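Local coordinates for peptidase C51 domain-containing protein (Streptococcus mutans, PDB 3L9A), which is of unknown function but forms the C-terminal domain of a probably phage-associated protein carrying a CHAP domain, a module often found in enzymes that cut peptidoglycan, at residues A30-S35 with A69-I74. Sequence-based numbering, arbitrary orientation.
Sequences AVLHVS and AFLQRI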
loop_
_atom_site.group_PDB
_atom_site.type_symbol
_atom_site.label_atom_id
_atom_site.label_comp_id
_atom_site.label_asym_id
_atom_site.label_seq_id
_atom_site.Cartn_x
_atom_site.Cartn_y
_atom_site.Cartn_z
ATOM N N ALA A 30 24.384 -7.290 6.081
ATOM C CA ALA A 30 23.693 -6.807 4.894
ATOM C C ALA A 30 22.379 -6.155 5.319
ATOM O O ALA A 30 21.580 -6.755 6.044
ATOM C CB ALA A 30 23.418 -7.951 3.945
ATOM N N VAL A 31 22.156 -4.923 4.876
ATOM C CA VAL A 31 20.893 -4.231 5.111
ATOM C C VAL A 31 19.947 -4.584 3.972
ATOM O O VAL A 31 20.248 -4.337 2.797
ATOM C CB VAL A 31 21.091 -2.704 5.232
ATOM C CG1 VAL A 31 19.755 -1.992 5.373
ATOM C CG2 VAL A 31 22.023 -2.396 6.416
ATOM N N LEU A 32 18.819 -5.190 4.341
ATOM C CA LEU A 32 17.811 -5.587 3.372
ATOM C C LEU A 32 16.604 -4.672 3.484
ATOM O O LEU A 32 16.045 -4.491 4.578
ATOM C CB LEU A 32 17.383 -7.038 3.604
ATOM C CG LEU A 32 18.501 -8.060 3.793
ATOM C CD1 LEU A 32 17.919 -9.463 3.859
ATOM C CD2 LEU A 32 19.556 -7.960 2.687
ATOM N N HIS A 33 16.243 -4.055 2.365
ATOM C CA HIS A 33 15.024 -3.269 2.276
ATOM C C HIS A 33 13.886 -4.215 1.935
ATOM O O HIS A 33 13.938 -4.908 0.914
ATOM C CB HIS A 33 15.141 -2.210 1.186
ATOM C CG HIS A 33 13.939 -1.324 1.092
ATOM N ND1 HIS A 33 12.965 -1.485 0.128
ATOM C CD2 HIS A 33 13.533 -0.292 1.871
ATOM C CE1 HIS A 33 12.027 -0.564 0.303
ATOM N NE2 HIS A 33 12.354 0.181 1.346
ATOM N N VAL A 34 12.866 -4.246 2.793
ATOM C CA VAL A 34 11.750 -5.166 2.618
ATOM C C VAL A 34 10.493 -4.373 2.304
ATOM O O VAL A 34 10.092 -3.501 3.078
ATOM C CB VAL A 34 11.508 -6.035 3.883
ATOM C CG1 VAL A 34 10.427 -7.079 3.626
ATOM C CG2 VAL A 34 12.806 -6.713 4.349
ATOM N N SER A 35 9.869 -4.692 1.168
ATOM C CA SER A 35 8.637 -4.038 0.765
ATOM C C SER A 35 7.514 -5.056 0.615
ATOM O O SER A 35 7.390 -5.695 -0.425
ATOM C CB SER A 35 8.823 -3.269 -0.544
ATOM O OG SER A 35 7.579 -2.706 -0.937
ATOM N N ALA A 69 15.787 -17.901 9.640
ATOM C CA ALA A 69 14.438 -18.188 10.145
ATOM C C ALA A 69 13.573 -16.933 10.173
ATOM O O ALA A 69 12.367 -16.993 9.917
ATOM C CB ALA A 69 14.494 -18.835 11.525
ATOM N N PHE A 70 14.184 -15.790 10.477
ATOM C CA PHE A 70 13.466 -14.522 10.462
ATOM C C PHE A 70 13.035 -14.161 9.034
ATOM O O PHE A 70 11.888 -13.753 8.794
ATOM C CB PHE A 70 14.349 -13.428 11.073
ATOM C CG PHE A 70 13.581 -12.199 11.488
ATOM C CD1 PHE A 70 13.350 -11.159 10.598
ATOM C CD2 PHE A 70 13.074 -12.101 12.782
ATOM C CE1 PHE A 70 12.621 -10.026 10.996
ATOM C CE2 PHE A 70 12.350 -10.979 13.193
ATOM C CZ PHE A 70 12.119 -9.948 12.301
ATOM N N LEU A 71 13.944 -14.331 8.076
ATOM C CA LEU A 71 13.586 -14.071 6.685
ATOM C C LEU A 71 12.481 -15.011 6.199
ATOM O O LEU A 71 11.612 -14.600 5.445
ATOM C CB LEU A 71 14.809 -14.123 5.766
ATOM C CG LEU A 71 15.999 -13.225 6.130
ATOM C CD1 LEU A 71 17.009 -13.198 4.989
ATOM C CD2 LEU A 71 15.574 -11.808 6.485
ATOM N N GLN A 72 12.493 -16.257 6.669
ATOM C CA GLN A 72 11.447 -17.202 6.300
ATOM C C GLN A 72 10.073 -16.756 6.800
ATOM O O GLN A 72 9.078 -16.939 6.108
ATOM C CB GLN A 72 11.794 -18.615 6.784
ATOM C CG GLN A 72 10.764 -19.683 6.366
ATOM C CD GLN A 72 10.626 -19.818 4.857
ATOM O OE1 GLN A 72 11.554 -19.506 4.111
ATOM N NE2 GLN A 72 9.468 -20.293 4.398
ATOM N N ARG A 73 10.019 -16.132 7.978
ATOM C CA ARG A 73 8.762 -15.546 8.434
ATOM C C ARG A 73 8.288 -14.446 7.488
ATOM O O ARG A 73 7.098 -14.318 7.238
ATOM C CB ARG A 73 8.903 -15.007 9.853
ATOM C CG ARG A 73 9.020 -16.051 10.935
ATOM C CD ARG A 73 7.667 -16.700 11.249
ATOM N NE ARG A 73 7.817 -17.610 12.382
ATOM C CZ ARG A 73 7.427 -18.882 12.413
ATOM N NH1 ARG A 73 6.806 -19.443 11.382
ATOM N NH2 ARG A 73 7.641 -19.591 13.514
ATOM N N ILE A 74 9.213 -13.641 6.972
ATOM C CA ILE A 74 8.852 -12.608 6.015
ATOM C C ILE A 74 8.229 -13.249 4.760
ATOM O O ILE A 74 7.227 -12.757 4.232
ATOM C CB ILE A 74 10.051 -11.704 5.668
ATOM C CG1 ILE A 74 10.538 -10.960 6.917
ATOM C CG2 ILE A 74 9.662 -10.731 4.555
ATOM C CD1 ILE A 74 11.814 -10.174 6.722
#
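V34 on strand 31-35 and I74 on helix 68-78 face each other with CA atoms 8.7 Å apart, whereas L32 CA and L71 CA stand 10.0 Å apart; I74 faces the strand more directly than L71. No hydrogen bond crosses this gap; the contact is apolar, burying 138 Å² from two residues of each segment. Alternation along the strand turns L32 and V34 to the same face, and the i, i+3 spacing puts L71 and I74 on the side of the helix that meets them. V34 and I74 meet tip to tip, with V34 CG1 3.8 Å from I74 CG2. The valine methyl is thrown forward by a chi1 of -174°, which sets CG1 anti to its backbone N. Its other branch also approaches the helix, V34 CG2 lying 4.3 Å from I74 CD1. L32 and L71 instead cross at roughly a right angle, where L32 CD1 comes within 4.0 Å of L71 CD1. Although the CB of L71 does not point at the strand, chi1 of -54° and the extended chi2 (-169°) together bring its methyls to L32. Within the helix, L71 CD2 and I74 CD1 are 4.1 Å apart, joining the two pairs into one buried layer. Through this layer helix 68-78 packs on strand 31-35, the middle of a five-stranded mixed sheet; the helix lies in the beta-alpha-beta crossover between the parallel strands 61-66 and 81-83, outermost in this chain. Hairpin residues Y19 and F21 cover L71, F51 of a second subunit packs on I74, and F11, V13, A41 and W43 of the flanking strands touch L32 and V34.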